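Local coordinates for catalase (Pseudomonas syringae, PDB 1M7S), which decomposes hydrogen peroxide into water and oxygen with a heme cofactor, protecting the cell from peroxide damage, at residues 83-88 with 110-115; 90-95 with 103-108; 118-123 with 310-315; 126-131 with 168-173. All blocks are in the same frame, centred on the assembly; numbering follows the deposited sequence.

Interaction 1 (83-88 with 110-115); sequences TPVFVR and TKFYTA. With HEM (protoporphyrin IX containing Fe), chain E.
Phe86 and Lys111 form the hydrogen-bonded pair of two antiparallel strands, tied from both backbones: Lys111 N gives a nearly straight bond to Phe86 O (2.8 Å), and Phe86 N returns one to Lys111 O (3.0 Å). Further along, Tyr113 N bonds to Pro84 O. Packing is tight on the face that carries Val85, Val87, Thr110 and Phe112. Val85 and Phe112 lie alongside each other, pointing the same way, with Val85 CG1 3.8 Å from Phe112 CD2. Val87 CG2 meets Thr110 OG1 at 3.6 Å, while the Thr110 methyl sits over one face of the Phe112 ring, toward its rim. Beside the Phe86-Lys111 face, Tyr113 has its CG anti to the carbonyl carbon (chi1 -63°), which lays the ring back along the partner strand. Its edge meets Pro84 O at CD2 (3.4 Å), and its OH comes within 3.6 Å of Phe86 CB before bonding to Val349 O. The other end is looser: Pro84 is partly exposed, Ala115 is open to solvent, and a water bridges Thr83 OG1 and Ala115 N. Where the strands approach the cofactor, the extended Arg88 gives NH1 to propionate oxygen O2A of the heme (2.7 Å), which lies in the guanidinium plane. The pair belongs to the catalase beta barrel: strand 55-64 flanks 83-88 and strand 117-124 flanks 110-114, Met290 of strand 284-295 packs on Val85, Val87 and Thr110, and helix 299-304 touches Phe86 and Arg88.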
# COMPACT_ATOMS: atom_id res chain seq x y z
N THR A 83 36.07 -2.80 1.31
CA THR A 83 34.69 -2.35 1.24
C THR A 83 33.76 -3.37 1.92
O THR A 83 33.86 -4.53 1.57
CB THR A 83 34.32 -2.28 -0.27
OG1 THR A 83 35.07 -1.19 -0.88
CG2 THR A 83 32.85 -1.97 -0.45
N PRO A 84 32.97 -2.94 2.85
CA PRO A 84 31.99 -3.85 3.49
C PRO A 84 30.99 -4.29 2.41
O PRO A 84 30.64 -3.49 1.57
CB PRO A 84 31.26 -3.04 4.53
CG PRO A 84 31.90 -1.68 4.51
CD PRO A 84 32.77 -1.55 3.27
N VAL A 85 30.46 -5.49 2.54
CA VAL A 85 29.42 -5.98 1.66
C VAL A 85 28.25 -6.60 2.43
O VAL A 85 28.42 -7.07 3.56
CB VAL A 85 29.96 -7.09 0.72
CG1 VAL A 85 31.14 -6.61 -0.18
CG2 VAL A 85 30.48 -8.35 1.40
N PHE A 86 27.14 -6.79 1.71
CA PHE A 86 26.02 -7.57 2.20
C PHE A 86 25.80 -8.54 1.02
O PHE A 86 25.72 -8.00 -0.12
CB PHE A 86 24.81 -6.72 2.52
CG PHE A 86 23.68 -7.55 3.10
CD1 PHE A 86 23.44 -7.53 4.46
CD2 PHE A 86 22.92 -8.36 2.25
CE1 PHE A 86 22.43 -8.31 5.03
CE2 PHE A 86 21.90 -9.14 2.84
CZ PHE A 86 21.68 -9.15 4.19
N VAL A 87 25.71 -9.84 1.23
CA VAL A 87 25.48 -10.77 0.12
C VAL A 87 24.12 -11.47 0.36
O VAL A 87 23.94 -11.89 1.48
CB VAL A 87 26.61 -11.77 -0.04
CG1 VAL A 87 26.23 -12.97 -0.93
CG2 VAL A 87 27.89 -11.10 -0.63
N ARG A 88 23.27 -11.57 -0.64
CA ARG A 88 22.04 -12.37 -0.46
C ARG A 88 22.18 -13.49 -1.53
O ARG A 88 22.38 -13.21 -2.73
CB ARG A 88 20.75 -11.57 -0.70
CG ARG A 88 19.50 -12.45 -0.33
CD ARG A 88 18.32 -11.45 -0.18
NE ARG A 88 17.06 -12.25 -0.15
CZ ARG A 88 16.47 -12.86 -1.15
NH1 ARG A 88 16.88 -12.90 -2.42
NH2 ARG A 88 15.32 -13.52 -0.81
N THR A 110 25.61 -9.12 -4.52
CA THR A 110 26.56 -8.48 -3.58
C THR A 110 26.32 -6.98 -3.59
O THR A 110 26.34 -6.37 -4.66
CB THR A 110 28.00 -8.77 -4.03
OG1 THR A 110 28.24 -10.17 -4.09
CG2 THR A 110 29.03 -8.16 -3.03
N LYS A 111 25.98 -6.40 -2.43
CA LYS A 111 25.85 -4.97 -2.27
C LYS A 111 27.22 -4.47 -1.71
O LYS A 111 27.57 -4.89 -0.61
CB LYS A 111 24.77 -4.65 -1.25
CG LYS A 111 24.60 -3.17 -0.95
CD LYS A 111 23.34 -2.81 -0.14
CE LYS A 111 22.06 -3.11 -0.93
NZ LYS A 111 21.98 -2.33 -2.20
N PHE A 112 27.91 -3.66 -2.51
CA PHE A 112 29.21 -3.17 -2.00
C PHE A 112 29.00 -1.78 -1.45
O PHE A 112 28.48 -0.92 -2.17
CB PHE A 112 30.19 -3.05 -3.15
CG PHE A 112 30.72 -4.28 -3.80
CD1 PHE A 112 30.00 -4.91 -4.82
CD2 PHE A 112 31.94 -4.82 -3.44
CE1 PHE A 112 30.53 -6.02 -5.47
CE2 PHE A 112 32.45 -5.93 -4.08
CZ PHE A 112 31.75 -6.56 -5.12
N TYR A 113 29.28 -1.51 -0.19
CA TYR A 113 29.01 -0.20 0.38
C TYR A 113 30.29 0.65 0.17
O TYR A 113 31.04 0.78 1.14
CB TYR A 113 28.67 -0.30 1.84
CG TYR A 113 27.41 -1.10 2.21
CD1 TYR A 113 26.20 -0.48 2.28
CD2 TYR A 113 27.52 -2.44 2.50
CE1 TYR A 113 25.04 -1.20 2.64
CE2 TYR A 113 26.39 -3.19 2.88
CZ TYR A 113 25.18 -2.54 2.94
OH TYR A 113 24.06 -3.27 3.32
N THR A 114 30.50 1.04 -1.08
CA THR A 114 31.76 1.70 -1.44
C THR A 114 31.81 3.14 -0.97
O THR A 114 30.85 3.81 -0.62
CB THR A 114 32.12 1.71 -2.94
OG1 THR A 114 31.55 2.84 -3.58
CG2 THR A 114 31.66 0.42 -3.62
N ALA A 115 33.05 3.64 -1.07
CA ALA A 115 33.31 5.05 -0.69
C ALA A 115 32.77 6.02 -1.70
O ALA A 115 32.85 7.24 -1.44
CB ALA A 115 34.85 5.15 -0.60
CHA HEM E . 15.82 -10.64 -8.41
CHB HEM E . 19.68 -12.30 -10.81
CHC HEM E . 17.44 -11.41 -15.00
CHD HEM E . 14.05 -8.86 -12.62
C1A HEM E . 17.05 -11.17 -8.71
C2A HEM E . 18.03 -11.65 -7.71
C3A HEM E . 19.09 -12.11 -8.37
C4A HEM E . 18.81 -11.96 -9.79
CMA HEM E . 20.40 -12.69 -7.82
CAA HEM E . 17.75 -11.56 -6.20
CBA HEM E . 18.47 -10.37 -5.48
CGA HEM E . 18.27 -10.52 -3.95
O1A HEM E . 17.54 -9.63 -3.46
O2A HEM E . 18.92 -11.47 -3.47
C1B HEM E . 19.43 -12.18 -12.15
C2B HEM E . 20.37 -12.48 -13.22
C3B HEM E . 19.74 -12.24 -14.39
C4B HEM E . 18.42 -11.78 -14.08
CMB HEM E . 21.80 -12.99 -12.98
CAB HEM E . 20.21 -12.40 -15.84
CBB HEM E . 21.48 -12.34 -16.21
C1C HEM E . 16.40 -10.55 -14.71
C2C HEM E . 15.68 -9.77 -15.68
C3C HEM E . 14.76 -9.04 -15.03
C4C HEM E . 14.86 -9.40 -13.63
CMC HEM E . 15.97 -9.71 -17.21
CAC HEM E . 13.73 -8.03 -15.55
CBC HEM E . 13.97 -7.14 -16.53
C1D HEM E . 14.22 -9.19 -11.27
C2D HEM E . 13.35 -8.73 -10.20
C3D HEM E . 13.82 -9.21 -9.05
C4D HEM E . 15.00 -9.99 -9.36
CMD HEM E . 12.11 -7.86 -10.47
CAD HEM E . 13.26 -9.00 -7.61
CBD HEM E . 14.05 -7.82 -6.93
CGD HEM E . 13.47 -7.39 -5.60
O1D HEM E . 14.28 -6.81 -4.79
O2D HEM E . 12.26 -7.55 -5.30
NA HEM E . 17.55 -11.43 -9.96
NB HEM E . 18.24 -11.73 -12.70
NC HEM E . 15.87 -10.34 -13.46
ND HEM E . 15.25 -9.92 -10.70
FE HEM E . 16.75 -10.79 -11.71
O HOH W 1 35.18 1.63 -1.43
O HOH W 2 16.06 -13.16 -12.22

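Interaction 2 (90-95 with 103-108); sequences SSVVHG and RDPHGF
Asp104 OD1 gathers the backbone N-H groups of two successive residues, Val92 N and Val93 N, each at 3.0 Å. Both donors come from the same face of the carboxylate, Val92 N from well above its plane and Val93 N on the syn side, 29° out of it. Asp104 holds this position with chi1 at -114°, off the staggered values, and its OD2 lies against Val93 CG2 (3.1 Å). Two backbone N-H groups thus hold this buried oxygen; a water beside His94 ND1 also lies very close to OD1, at a doubtful distance. Next to the carboxylate, Val92 CG2 crosses the Pro105 ring at about a right angle, 3.9 Å from CD, while the His106 ring turns its edge to Ser90 O, with CD2 at 3.2 Å. These residues close the end of the antiparallel hairpin of strands 82-90 and 107-114 beside the heme, where Ser90 and Gly107 exchange two backbone bonds, Gly107 N to Ser90 O (2.8 Å) and Ser90 N to Gly107 O (3.1 Å). As Gly107 has no side chain, Ser90 OG can settle 3.5 Å from Gly107 CA, and it bonds to ND1 of His52, the predicted active-site histidine. Farther out, Asp153 takes a bond from His94 NE2 and Lys145 gives one to Val93 O. His97 of a second subunit meets the His94 ring edge-to-face.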
# COMPACT_ATOMS: atom_id res chain seq x y z
N SER A 90 20.31 -17.04 -3.18
CA SER A 90 18.87 -17.41 -3.28
C SER A 90 18.60 -18.47 -4.31
O SER A 90 19.49 -18.76 -5.11
CB SER A 90 18.10 -16.16 -3.74
OG SER A 90 18.70 -15.56 -4.89
N SER A 91 17.37 -19.03 -4.31
CA SER A 91 16.97 -19.83 -5.48
C SER A 91 16.11 -18.87 -6.29
O SER A 91 16.28 -17.64 -6.11
CB SER A 91 16.22 -21.09 -5.10
OG SER A 91 15.11 -20.60 -4.34
N VAL A 92 15.33 -19.29 -7.30
CA VAL A 92 14.73 -18.33 -8.21
C VAL A 92 13.21 -18.38 -8.29
O VAL A 92 12.49 -17.42 -8.14
CB VAL A 92 15.25 -18.59 -9.66
CG1 VAL A 92 14.54 -17.70 -10.69
CG2 VAL A 92 16.75 -18.29 -9.76
N VAL A 93 12.73 -19.59 -8.59
CA VAL A 93 11.33 -19.77 -8.92
C VAL A 93 10.36 -19.90 -7.77
O VAL A 93 9.31 -19.26 -7.87
CB VAL A 93 11.19 -21.04 -9.81
CG1 VAL A 93 9.74 -21.27 -10.20
CG2 VAL A 93 12.09 -20.96 -11.04
N HIS A 94 10.66 -20.69 -6.76
CA HIS A 94 9.63 -20.92 -5.73
C HIS A 94 9.61 -19.91 -4.60
O HIS A 94 10.46 -19.01 -4.58
CB HIS A 94 9.75 -22.35 -5.22
CG HIS A 94 9.50 -23.28 -6.38
ND1 HIS A 94 10.52 -23.74 -7.18
CD2 HIS A 94 8.32 -23.76 -6.86
CE1 HIS A 94 9.99 -24.52 -8.14
NE2 HIS A 94 8.66 -24.54 -7.95
N GLY A 95 8.64 -19.99 -3.71
CA GLY A 95 8.48 -19.01 -2.65
C GLY A 95 9.25 -19.25 -1.36
O GLY A 95 10.15 -20.10 -1.25
N ARG A 103 15.53 -27.84 -8.03
CA ARG A 103 16.40 -27.58 -9.17
C ARG A 103 16.22 -26.16 -9.68
O ARG A 103 15.10 -25.78 -10.02
CB ARG A 103 16.10 -28.58 -10.31
CG ARG A 103 16.98 -28.24 -11.57
CD ARG A 103 16.63 -29.31 -12.65
NE ARG A 103 16.85 -30.63 -12.04
CZ ARG A 103 18.08 -31.13 -11.87
NH1 ARG A 103 19.24 -30.54 -12.20
NH2 ARG A 103 18.14 -32.30 -11.28
N ASP A 104 17.29 -25.35 -9.79
CA ASP A 104 17.14 -23.97 -10.27
C ASP A 104 18.54 -23.37 -10.36
O ASP A 104 19.48 -23.90 -9.74
CB ASP A 104 16.48 -23.17 -9.13
CG ASP A 104 15.09 -22.61 -9.33
OD1 ASP A 104 14.52 -22.00 -8.36
OD2 ASP A 104 14.51 -22.74 -10.44
N PRO A 105 18.67 -22.24 -11.03
CA PRO A 105 19.88 -21.42 -10.95
C PRO A 105 19.84 -20.86 -9.53
O PRO A 105 18.77 -20.90 -8.84
CB PRO A 105 19.70 -20.22 -11.91
CG PRO A 105 18.42 -20.60 -12.63
CD PRO A 105 17.61 -21.52 -11.70
N HIS A 106 20.93 -20.34 -9.01
CA HIS A 106 20.96 -19.72 -7.69
C HIS A 106 21.54 -18.31 -7.81
O HIS A 106 22.58 -18.13 -8.45
CB HIS A 106 21.72 -20.56 -6.65
CG HIS A 106 20.89 -21.77 -6.33
ND1 HIS A 106 20.98 -22.94 -7.06
CD2 HIS A 106 19.89 -21.92 -5.40
CE1 HIS A 106 20.09 -23.79 -6.58
NE2 HIS A 106 19.45 -23.20 -5.59
N GLY A 107 20.87 -17.38 -7.13
CA GLY A 107 21.33 -15.98 -7.12
C GLY A 107 22.55 -15.82 -6.21
O GLY A 107 22.65 -16.50 -5.18
N PHE A 108 23.33 -14.81 -6.51
CA PHE A 108 24.54 -14.43 -5.74
C PHE A 108 24.68 -12.94 -5.92
O PHE A 108 25.20 -12.44 -6.91
CB PHE A 108 25.73 -15.20 -6.33
CG PHE A 108 27.05 -15.12 -5.59
CD1 PHE A 108 27.99 -16.10 -5.81
CD2 PHE A 108 27.36 -14.09 -4.70
CE1 PHE A 108 29.22 -16.10 -5.17
CE2 PHE A 108 28.59 -14.08 -4.04
CZ PHE A 108 29.51 -15.11 -4.29
O HOH W 3 12.97 -22.70 -6.49

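Interaction 3 (118-123 with 310-315); sequences NWDLVG and PANLVP. With HEM (protoporphyrin IX containing Fe), chain E.
Asp120 and Asn312 make the polar link, their side chains side by side and pointing the same way, with carboxylate and amide planes 83° apart. Asn312 ND2 gives a straight bond to Asp120 OD1 (2.9 Å); the oxygen lies in the amide plane, but the donor stands above that of the carboxylate. Ala309 N is a second donor to OD1, and Lys111 forms a salt bridge with OD2. Between the backbones, Asp120 N bonds to Asn312 O (3.2 Å), which also touches the edge of the Trp119 ring at CD1 (3.3 Å). A water gives hydrogens to Asp120 O and Pro310 O and takes a weak bond from Trp119 NE1. Through these links, the loop between helix 299-304 and strand 317-319 runs along barrel strand 117-124. Apolar contacts lie at both ends. Trp119 CB meets Val314 CG2 at 4.2 Å, while Val122 divides its methyls: CG1, anti to the backbone N (chi1 -171°), rests 3.5 Å from heme C3A, and CG2 lies 4.1 Å from Pro310 CD. Both Val122 and Pro310 touch Tyr332, the probable axial ligand of the heme iron. Asn8 and Arg6 of a third subunit hydrogen-bond to Leu313 O.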
# COMPACT_ATOMS: atom_id res chain seq x y z
N ASN A 118 26.73 3.03 -3.03
CA ASN A 118 26.53 1.57 -3.10
C ASN A 118 26.44 1.09 -4.55
O ASN A 118 25.71 1.65 -5.35
CB ASN A 118 25.28 1.12 -2.36
CG ASN A 118 25.28 1.41 -0.87
OD1 ASN A 118 26.33 1.72 -0.27
ND2 ASN A 118 24.08 1.28 -0.29
N TRP A 119 27.24 0.09 -4.84
CA TRP A 119 27.25 -0.60 -6.09
C TRP A 119 26.77 -2.03 -5.85
O TRP A 119 27.38 -2.76 -5.07
CB TRP A 119 28.66 -0.70 -6.69
CG TRP A 119 28.69 -1.55 -7.94
CD1 TRP A 119 27.80 -1.48 -8.99
CD2 TRP A 119 29.65 -2.53 -8.29
NE1 TRP A 119 28.15 -2.40 -9.94
CE2 TRP A 119 29.28 -3.05 -9.54
CE3 TRP A 119 30.79 -3.03 -7.65
CZ2 TRP A 119 30.03 -4.04 -10.19
CZ3 TRP A 119 31.52 -4.02 -8.29
CH2 TRP A 119 31.13 -4.52 -9.54
N ASP A 120 25.78 -2.48 -6.61
CA ASP A 120 25.29 -3.87 -6.45
C ASP A 120 25.66 -4.70 -7.67
O ASP A 120 25.33 -4.38 -8.84
CB ASP A 120 23.74 -3.89 -6.41
CG ASP A 120 23.13 -3.23 -5.19
OD1 ASP A 120 21.93 -2.91 -5.23
OD2 ASP A 120 23.85 -2.97 -4.20
N LEU A 121 26.34 -5.80 -7.41
CA LEU A 121 26.66 -6.74 -8.47
C LEU A 121 25.65 -7.90 -8.32
O LEU A 121 25.84 -8.80 -7.50
CB LEU A 121 28.10 -7.20 -8.36
CG LEU A 121 28.50 -8.22 -9.42
CD1 LEU A 121 28.22 -7.77 -10.85
CD2 LEU A 121 30.01 -8.55 -9.23
N VAL A 122 24.58 -7.91 -9.09
CA VAL A 122 23.49 -8.91 -8.91
C VAL A 122 23.69 -10.07 -9.89
O VAL A 122 23.39 -9.90 -11.09
CB VAL A 122 22.15 -8.22 -9.16
CG1 VAL A 122 21.00 -9.15 -8.77
CG2 VAL A 122 22.08 -6.93 -8.34
N GLY A 123 24.33 -11.13 -9.38
CA GLY A 123 24.68 -12.22 -10.31
C GLY A 123 23.97 -13.54 -9.97
O GLY A 123 23.12 -13.60 -9.16
N PRO A 310 20.73 -3.54 -10.16
CA PRO A 310 21.76 -3.21 -11.13
C PRO A 310 21.79 -1.71 -11.32
O PRO A 310 22.83 -1.13 -11.65
CB PRO A 310 21.45 -4.04 -12.40
CG PRO A 310 20.63 -5.16 -11.82
CD PRO A 310 19.77 -4.53 -10.72
N ALA A 311 20.71 -0.94 -11.05
CA ALA A 311 20.70 0.49 -11.16
C ALA A 311 21.59 1.13 -10.08
O ALA A 311 21.82 2.33 -10.23
CB ALA A 311 19.30 1.08 -11.03
N ASN A 312 21.98 0.45 -9.02
CA ASN A 312 22.80 1.13 -8.00
C ASN A 312 24.25 1.03 -8.55
O ASN A 312 24.88 -0.01 -8.42
CB ASN A 312 22.67 0.44 -6.65
CG ASN A 312 21.34 0.71 -5.98
OD1 ASN A 312 20.79 1.79 -6.11
ND2 ASN A 312 20.78 -0.26 -5.22
N LEU A 313 24.66 2.09 -9.20
CA LEU A 313 25.96 2.19 -9.87
C LEU A 313 26.77 3.35 -9.30
O LEU A 313 26.20 4.25 -8.69
CB LEU A 313 25.71 2.59 -11.35
CG LEU A 313 25.04 1.49 -12.17
CD1 LEU A 313 24.40 2.08 -13.43
CD2 LEU A 313 26.05 0.39 -12.49
N VAL A 314 28.08 3.26 -9.51
CA VAL A 314 28.95 4.38 -9.04
C VAL A 314 29.69 4.84 -10.30
O VAL A 314 29.90 4.06 -11.25
CB VAL A 314 29.86 3.82 -7.95
CG1 VAL A 314 29.09 3.45 -6.66
CG2 VAL A 314 30.62 2.57 -8.36
N PRO A 315 30.24 6.02 -10.29
CA PRO A 315 31.02 6.57 -11.40
C PRO A 315 32.14 5.60 -11.69
O PRO A 315 32.84 5.15 -10.78
CB PRO A 315 31.49 7.96 -10.92
CG PRO A 315 30.35 8.32 -9.97
CD PRO A 315 30.10 7.02 -9.21
CHA HEM E . 15.82 -10.64 -8.41
CHB HEM E . 19.68 -12.30 -10.81
CHC HEM E . 17.44 -11.41 -15.00
CHD HEM E . 14.05 -8.86 -12.62
C1A HEM E . 17.05 -11.17 -8.71
C2A HEM E . 18.03 -11.65 -7.71
C3A HEM E . 19.09 -12.11 -8.37
C4A HEM E . 18.81 -11.96 -9.79
CMA HEM E . 20.40 -12.69 -7.82
CAA HEM E . 17.75 -11.56 -6.20
CBA HEM E . 18.47 -10.37 -5.48
CGA HEM E . 18.27 -10.52 -3.95
O1A HEM E . 17.54 -9.63 -3.46
O2A HEM E . 18.92 -11.47 -3.47
C1B HEM E . 19.43 -12.18 -12.15
C2B HEM E . 20.37 -12.48 -13.22
C3B HEM E . 19.74 -12.24 -14.39
C4B HEM E . 18.42 -11.78 -14.08
CMB HEM E . 21.80 -12.99 -12.98
CAB HEM E . 20.21 -12.40 -15.84
CBB HEM E . 21.48 -12.34 -16.21
C1C HEM E . 16.40 -10.55 -14.71
C2C HEM E . 15.68 -9.77 -15.68
C3C HEM E . 14.76 -9.04 -15.03
C4C HEM E . 14.86 -9.40 -13.63
CMC HEM E . 15.97 -9.71 -17.21
CAC HEM E . 13.73 -8.03 -15.55
CBC HEM E . 13.97 -7.14 -16.53
C1D HEM E . 14.22 -9.19 -11.27
C2D HEM E . 13.35 -8.73 -10.20
C3D HEM E . 13.82 -9.21 -9.05
C4D HEM E . 15.00 -9.99 -9.36
CMD HEM E . 12.11 -7.86 -10.47
CAD HEM E . 13.26 -9.00 -7.61
CBD HEM E . 14.05 -7.82 -6.93
CGD HEM E . 13.47 -7.39 -5.60
O1D HEM E . 14.28 -6.81 -4.79
O2D HEM E . 12.26 -7.55 -5.30
NA HEM E . 17.55 -11.43 -9.96
NB HEM E . 18.24 -11.73 -12.70
NC HEM E . 15.87 -10.34 -13.46
ND HEM E . 15.25 -9.92 -10.70
FE HEM E . 16.75 -10.79 -11.71
O HOH W 4 25.31 -2.70 -11.05
O HOH W 2 16.06 -13.16 -12.22

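Interaction 4 (126-131 with 168-173); sequences FPTFFI and ATRTLT
Phe126 begins the contact by bringing ring atom CD2 to Thr171 CG2 (3.8 Å), the first of two aromatic rings to meet this methyl. Pro127 follows, its CG lying 3.8 Å from Arg170 NH1, with the two side chains crossing at about a right angle. Thr128 carries the polar centre. With chi1 at 48°, its OG1 sits between backbone N and carbonyl carbon and is bound twice: to Thr171 OG1 (2.7 Å), where either hydroxyl may be the donor, and by Arg170 NH1 (3.1 Å), from which it is tilted 21° out of the guanidinium plane. Arg170 reaches it with a chain extended from CG to NE. Phe129 takes part through its backbone: a water gives a hydrogen to Phe129 O and accepts one from Thr171 N (3.0 Å), serving an N-H in the first turn of helix 169-176. Of residues 126-131, Phe130 is buried most by the helix segment. The Thr171 methyl makes a CH-pi contact over the ring face, 3.6 Å from the Phe130 centroid and 15° off the normal. Phe130 CE2 also lies 3.8 Å from Leu172 CD2. Met140 of helix 137-144 touches both Phe129 and Phe130, and Phe144 meets the Phe130 ring edge-to-face. Phe129, whose side chain leaves the backbone away from helix 169-176, touches the heme near His52 and Asn124, the predicted active-site residues; an aromatic side chain beside this His-Asn pair is a feature of the distal heme pocket of catalases.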
# COMPACT_ATOMS: atom_id res chain seq x y z
N PHE A 126 25.04 -19.52 -12.49
CA PHE A 126 25.22 -19.86 -13.91
C PHE A 126 25.77 -18.65 -14.65
O PHE A 126 25.31 -17.53 -14.44
CB PHE A 126 23.89 -20.24 -14.57
CG PHE A 126 23.19 -21.47 -14.08
CD1 PHE A 126 23.80 -22.40 -13.26
CD2 PHE A 126 21.87 -21.69 -14.52
CE1 PHE A 126 23.10 -23.51 -12.80
CE2 PHE A 126 21.20 -22.84 -14.11
CZ PHE A 126 21.81 -23.74 -13.25
N PRO A 127 26.71 -18.84 -15.55
CA PRO A 127 27.33 -17.67 -16.22
C PRO A 127 26.56 -17.11 -17.39
O PRO A 127 26.89 -16.13 -18.06
CB PRO A 127 28.69 -18.23 -16.71
CG PRO A 127 28.30 -19.65 -17.00
CD PRO A 127 27.41 -20.10 -15.83
N THR A 128 25.46 -17.81 -17.77
CA THR A 128 24.64 -17.42 -18.91
C THR A 128 23.17 -17.46 -18.44
O THR A 128 22.89 -18.11 -17.44
CB THR A 128 24.80 -18.36 -20.12
OG1 THR A 128 24.71 -19.75 -19.79
CG2 THR A 128 26.20 -18.08 -20.71
N PHE A 129 22.29 -16.89 -19.25
CA PHE A 129 20.86 -16.88 -18.91
C PHE A 129 20.06 -17.52 -20.03
O PHE A 129 20.64 -17.89 -21.07
CB PHE A 129 20.43 -15.43 -18.69
CG PHE A 129 19.21 -15.39 -17.79
CD1 PHE A 129 18.01 -14.86 -18.25
CD2 PHE A 129 19.30 -15.88 -16.50
CE1 PHE A 129 16.93 -14.83 -17.41
CE2 PHE A 129 18.20 -15.86 -15.66
CZ PHE A 129 17.00 -15.34 -16.12
N PHE A 130 18.79 -17.81 -19.81
CA PHE A 130 17.99 -18.50 -20.80
C PHE A 130 17.56 -17.59 -21.93
O PHE A 130 17.22 -18.13 -23.00
CB PHE A 130 16.74 -19.09 -20.13
CG PHE A 130 17.07 -19.87 -18.87
CD1 PHE A 130 17.01 -19.28 -17.62
CD2 PHE A 130 17.30 -21.23 -18.97
CE1 PHE A 130 17.29 -20.03 -16.48
CE2 PHE A 130 17.55 -21.99 -17.84
CZ PHE A 130 17.56 -21.39 -16.59
N ILE A 131 17.40 -16.28 -21.64
CA ILE A 131 16.87 -15.43 -22.71
C ILE A 131 17.81 -14.24 -22.94
O ILE A 131 18.70 -14.11 -22.10
CB ILE A 131 15.47 -14.88 -22.36
CG1 ILE A 131 15.50 -14.25 -20.98
CG2 ILE A 131 14.44 -16.00 -22.50
CD1 ILE A 131 14.22 -13.47 -20.60
N ALA A 168 17.82 -20.50 -25.41
CA ALA A 168 17.85 -21.09 -24.06
C ALA A 168 18.56 -22.43 -23.90
O ALA A 168 18.84 -22.89 -22.79
CB ALA A 168 16.42 -21.32 -23.63
N THR A 169 19.05 -23.00 -25.01
CA THR A 169 19.66 -24.32 -25.00
C THR A 169 20.85 -24.41 -24.07
O THR A 169 20.96 -25.37 -23.27
CB THR A 169 20.04 -24.78 -26.43
OG1 THR A 169 18.87 -24.61 -27.23
CG2 THR A 169 20.50 -26.24 -26.58
N ARG A 170 21.77 -23.44 -24.12
CA ARG A 170 22.97 -23.59 -23.24
C ARG A 170 22.56 -23.52 -21.78
O ARG A 170 23.01 -24.35 -20.97
CB ARG A 170 23.92 -22.42 -23.62
CG ARG A 170 25.26 -22.52 -22.86
CD ARG A 170 26.01 -21.17 -22.91
NE ARG A 170 27.36 -21.48 -22.42
CZ ARG A 170 27.84 -21.74 -21.20
NH1 ARG A 170 27.15 -21.60 -20.09
NH2 ARG A 170 29.13 -22.09 -21.16
N THR A 171 21.75 -22.56 -21.37
CA THR A 171 21.41 -22.47 -19.94
C THR A 171 20.47 -23.56 -19.47
O THR A 171 20.55 -23.98 -18.30
CB THR A 171 20.96 -21.05 -19.55
OG1 THR A 171 22.01 -20.18 -20.08
CG2 THR A 171 20.86 -20.86 -18.05
N LEU A 172 19.57 -24.11 -20.29
CA LEU A 172 18.81 -25.28 -19.88
C LEU A 172 19.72 -26.48 -19.68
O LEU A 172 19.48 -27.33 -18.83
CB LEU A 172 17.77 -25.66 -20.99
CG LEU A 172 16.64 -24.63 -21.03
CD1 LEU A 172 15.86 -24.87 -22.32
CD2 LEU A 172 15.80 -24.80 -19.76
N THR A 173 20.83 -26.55 -20.39
CA THR A 173 21.83 -27.64 -20.20
C THR A 173 22.44 -27.47 -18.82
O THR A 173 22.50 -28.45 -18.05
CB THR A 173 22.91 -27.53 -21.30
OG1 THR A 173 22.24 -27.80 -22.52
CG2 THR A 173 24.08 -28.49 -21.17
O HOH W 5 21.06 -20.01 -22.76

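In the fold
Interactions 1, 2 and 3 follow the antiparallel strands 82-90, 107-114 and 117-124 of the barrel sheet. Interaction 2 closes the heme-side end of the hairpin along which interaction 1 runs, their centres 21 Å apart. Interaction 3 comes later in the chain but lies next to interaction 1, 10 Å between centres, joined by the salt bridge Lys111-Asp120; Phe108 and Gly123 connect it with interaction 2. Interaction 4 begins just past strand 117-124 and lies, in sequence, between the two segments of interaction 3. It touches interaction 2, through Pro105 packing on Phe126 and Phe130, but not interaction 1. Residues from all four contacts help line the heme pocket.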